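Long-range contact in peptidoglycan synthetase penicillin-binding protein 3 (Bifidobacterium adolescentis, PDB 4YE5), which probably serves as a penicillin-sensitive transpeptidase that cross-links peptidoglycan during cell-wall synthesis: residues S280-P285 and G403-V408. Sequence-based numbering, arbitrary orientation.
With GOL (glycerol), chain E.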
ATOM      1  N   SER A 280      -2.225   0.321  -9.299  1.00 17.46           N
ATOM      2  CA  SER A 280      -2.856   1.093 -10.380  1.00 18.12           C
ATOM      3  C   SER A 280      -3.562   0.292 -11.483  1.00 20.15           C
ATOM      4  O   SER A 280      -4.520   0.770 -12.087  1.00 25.29           O
ATOM      5  CB  SER A 280      -1.819   2.013 -11.042  1.00 25.33           C
ATOM      6  OG  SER A 280      -0.711   1.261 -11.509  1.00 20.16           O
ATOM      7  N   GLU A 281      -3.083  -0.911 -11.772  1.00 17.24           N
ATOM      8  CA  GLU A 281      -3.603  -1.648 -12.926  1.00 17.43           C
ATOM      9  C   GLU A 281      -5.109  -1.952 -12.817  1.00 24.05           C
ATOM     10  O   GLU A 281      -5.582  -2.420 -11.779  1.00 20.14           O
ATOM     11  CB  GLU A 281      -2.835  -2.965 -13.095  1.00 20.70           C
ATOM     12  CG  GLU A 281      -2.989  -3.564 -14.484  1.00 25.68           C
ATOM     13  CD  GLU A 281      -2.180  -2.791 -15.524  1.00 25.90           C
ATOM     14  OE1 GLU A 281      -1.158  -2.179 -15.166  1.00 29.09           O
ATOM     15  OE2 GLU A 281      -2.563  -2.790 -16.696  1.00 27.70           O
ATOM     16  N   THR A 282      -5.867  -1.685 -13.881  1.00 20.47           N
ATOM     17  CA  THR A 282      -7.242  -2.162 -13.923  1.00 20.17           C
ATOM     18  C   THR A 282      -7.440  -3.025 -15.164  1.00 25.94           C
ATOM     19  O   THR A 282      -6.718  -2.888 -16.138  1.00 18.61           O
ATOM     20  CB  THR A 282      -8.282  -1.014 -13.923  1.00 21.97           C
ATOM     21  OG1 THR A 282      -8.130  -0.234 -15.111  1.00 27.12           O
ATOM     22  CG2 THR A 282      -8.108  -0.110 -12.691  1.00 21.17           C
ATOM     23  N   PHE A 283      -8.418  -3.920 -15.118  1.00 16.80           N
ATOM     24  CA  PHE A 283      -8.615  -4.900 -16.181  1.00 19.14           C
ATOM     25  C   PHE A 283      -9.986  -5.522 -15.993  1.00 25.86           C
ATOM     26  O   PHE A 283     -10.542  -5.493 -14.881  1.00 18.95           O
ATOM     27  CB  PHE A 283      -7.555  -6.009 -16.074  1.00 16.22           C
ATOM     28  CG  PHE A 283      -7.387  -6.550 -14.661  1.00 14.96           C
ATOM     29  CD1 PHE A 283      -8.146  -7.611 -14.211  1.00 18.98           C
ATOM     30  CD2 PHE A 283      -6.491  -5.948 -13.778  1.00 17.31           C
ATOM     31  CE1 PHE A 283      -7.993  -8.096 -12.902  1.00 17.76           C
ATOM     32  CE2 PHE A 283      -6.322  -6.429 -12.477  1.00 20.46           C
ATOM     33  CZ  PHE A 283      -7.074  -7.484 -12.033  1.00 18.21           C
ATOM     34  N   GLU A 284     -10.520  -6.102 -17.063  1.00 16.10           N
ATOM     35  CA  GLU A 284     -11.732  -6.893 -16.952  1.00 18.53           C
ATOM     36  C   GLU A 284     -11.356  -8.171 -16.257  1.00 20.14           C
ATOM     37  O   GLU A 284     -10.325  -8.771 -16.587  1.00 19.98           O
ATOM     38  CB  GLU A 284     -12.333  -7.199 -18.336  1.00 20.94           C
ATOM     39  CG  GLU A 284     -12.861  -5.969 -19.077  1.00 23.65           C
ATOM     40  CD  GLU A 284     -13.201  -6.293 -20.530  1.00 37.20           C
ATOM     41  OE1 GLU A 284     -12.292  -6.716 -21.279  1.00 41.41           O
ATOM     42  OE2 GLU A 284     -14.375  -6.141 -20.914  1.00 33.37           O
ATOM     43  N   PRO A 285     -12.182  -8.602 -15.281  1.00 16.92           N
ATOM     44  CA  PRO A 285     -11.850  -9.809 -14.520  1.00 19.89           C
ATOM     45  C   PRO A 285     -12.164 -11.107 -15.277  1.00 21.47           C
ATOM     46  O   PRO A 285     -11.721 -12.157 -14.832  1.00 14.44           O
ATOM     47  CB  PRO A 285     -12.736  -9.688 -13.273  1.00 19.86           C
ATOM     48  CG  PRO A 285     -13.960  -8.956 -13.773  1.00 14.97           C
ATOM     49  CD  PRO A 285     -13.409  -7.949 -14.785  1.00 19.84           C
ATOM     50  N   GLY A 403     -16.782  -5.911 -19.811  1.00 23.35           N
ATOM     51  CA  GLY A 403     -17.431  -4.623 -19.997  1.00 27.02           C
ATOM     52  C   GLY A 403     -17.404  -3.754 -18.743  1.00 25.51           C
ATOM     53  O   GLY A 403     -18.017  -2.686 -18.705  1.00 24.08           O
ATOM     54  N   TYR A 404     -16.711  -4.230 -17.715  1.00 22.55           N
ATOM     55  CA  TYR A 404     -16.431  -3.431 -16.523  1.00 19.91           C
ATOM     56  C   TYR A 404     -15.040  -3.806 -16.074  1.00 18.70           C
ATOM     57  O   TYR A 404     -14.542  -4.862 -16.462  1.00 20.19           O
ATOM     58  CB  TYR A 404     -17.447  -3.680 -15.408  1.00 20.13           C
ATOM     59  CG  TYR A 404     -17.457  -5.072 -14.768  1.00 22.67           C
ATOM     60  CD1 TYR A 404     -16.666  -5.354 -13.649  1.00 19.55           C
ATOM     61  CD2 TYR A 404     -18.302  -6.075 -15.239  1.00 22.35           C
ATOM     62  CE1 TYR A 404     -16.701  -6.606 -13.034  1.00 18.25           C
ATOM     63  CE2 TYR A 404     -18.337  -7.340 -14.632  1.00 19.83           C
ATOM     64  CZ  TYR A 404     -17.534  -7.593 -13.531  1.00 17.85           C
ATOM     65  OH  TYR A 404     -17.569  -8.832 -12.919  1.00 17.81           O
ATOM     66  N   THR A 405     -14.386  -2.945 -15.300  1.00 16.78           N
ATOM     67  CA  THR A 405     -12.998  -3.219 -14.931  1.00 16.02           C
ATOM     68  C   THR A 405     -12.803  -3.156 -13.424  1.00 22.72           C
ATOM     69  O   THR A 405     -13.539  -2.451 -12.730  1.00 22.52           O
ATOM     70  CB  THR A 405     -12.043  -2.181 -15.506  1.00 22.35           C
ATOM     71  OG1 THR A 405     -12.385  -0.902 -14.951  1.00 24.79           O
ATOM     72  CG2 THR A 405     -12.131  -2.149 -17.047  1.00 21.33           C
ATOM     73  N   VAL A 406     -11.788  -3.874 -12.939  1.00 14.01           N
ATOM     74  CA  VAL A 406     -11.476  -3.934 -11.519  1.00 19.40           C
ATOM     75  C   VAL A 406      -9.968  -3.782 -11.317  1.00 20.50           C
ATOM     76  O   VAL A 406      -9.199  -4.009 -12.246  1.00 17.56           O
ATOM     77  CB  VAL A 406     -11.873  -5.305 -10.955  1.00 16.20           C
ATOM     78  CG1 VAL A 406     -13.338  -5.608 -11.284  1.00 13.40           C
ATOM     79  CG2 VAL A 406     -10.958  -6.408 -11.539  1.00 13.33           C
ATOM     80  N   ASN A 407      -9.537  -3.403 -10.111  1.00 19.27           N
ATOM     81  CA  ASN A 407      -8.130  -3.611  -9.766  1.00 17.24           C
ATOM     82  C   ASN A 407      -8.008  -4.871  -8.927  1.00 16.05           C
ATOM     83  O   ASN A 407      -9.028  -5.482  -8.558  1.00 13.26           O
ATOM     84  CB  ASN A 407      -7.488  -2.385  -9.088  1.00 17.96           C
ATOM     85  CG  ASN A 407      -8.257  -1.910  -7.886  1.00 22.71           C
ATOM     86  OD1 ASN A 407      -8.602  -2.696  -6.997  1.00 20.48           O
ATOM     87  ND2 ASN A 407      -8.551  -0.612  -7.852  1.00 17.92           N
ATOM     88  N   VAL A 408      -6.779  -5.282  -8.639  1.00 11.45           N
ATOM     89  CA  VAL A 408      -6.593  -6.528  -7.922  1.00 11.91           C
ATOM     90  C   VAL A 408      -7.185  -6.496  -6.509  1.00 16.22           C
ATOM     91  O   VAL A 408      -7.654  -7.529  -6.010  1.00 14.88           O
ATOM     92  CB  VAL A 408      -5.089  -6.991  -7.935  1.00 11.95           C
ATOM     93  CG1 VAL A 408      -4.229  -6.154  -6.989  1.00 11.47           C
ATOM     94  CG2 VAL A 408      -4.979  -8.487  -7.577  1.00 14.67           C
TER
HETATM   95  C1  GOL E 703     -14.159  -1.124 -20.372  1.00 61.90           C
HETATM   96  O1  GOL E 703     -15.178  -0.916 -19.414  1.00 61.44           O
HETATM   97  C2  GOL E 703     -13.706  -2.584 -20.343  1.00 60.41           C
HETATM   98  O2  GOL E 703     -14.738  -3.398 -20.844  1.00 61.10           O
HETATM   99  C3  GOL E 703     -12.458  -2.801 -21.198  1.00 59.11           C
HETATM  100  O3  GOL E 703     -11.385  -2.036 -20.698  1.00 59.22           O
HETATM  101  O   HOH W   1      -6.264   0.847  -9.481  1.00 25.08           O
HETATM  102  O   HOH W   2      -4.576  -4.092  -9.839  1.00 14.76           O
HETATM  103  O   HOH W   3     -10.445   0.860 -15.723  1.00 33.79           O
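F283 and V406 face each other as a hydrogen-bonded antiparallel pair, a single beta bridge in which F283 N donates to V406 O at 3.0 Å and V406 N donates to F283 O at 2.8 Å. The bridge ties two loops of the penicillin-binding transpeptidase domain, the one leading into helix 290-299 through what is probably the SxxK motif (S287, K290), and the one leading into helix 408-419. Next to it, CA-H...O contacts from T282 and T405 to the same two carbonyls extend the pairing.

The F283 ring lies with one face over V406 O, which sits 3.6 Å above the ring plane toward the rim. With chi1 at 47°, the ring is swung back across the bridge, bringing CE1 to 3.7 Å from V406 CG2; L411 of helix 408-419 touches both side chains. Further along, P285 sets CG 3.7 Å from Y404 CE1, the two side chains crossing at about a right angle.

Three waters bridge the loops. One joins the hydroxyls of T282 and T405, T405 OG1 also bonding V383 N; another accepts a hydrogen bond from V408 N and donates one to E281 O; the third accepts from N407 ND2 and makes a weak bond to S280 O. N407 is the N-cap of helix 408-419, its OD1 accepting from Q410 N.

At the far end, the extended side chain of E284 reaches past Y404 O to G403, where OE2 offers its anti lone pair to G403 N at 2.7 Å and also accepts a hydrogen bond from O2 of a glycerol, probably from the crystallisation liquor, at 2.8 Å.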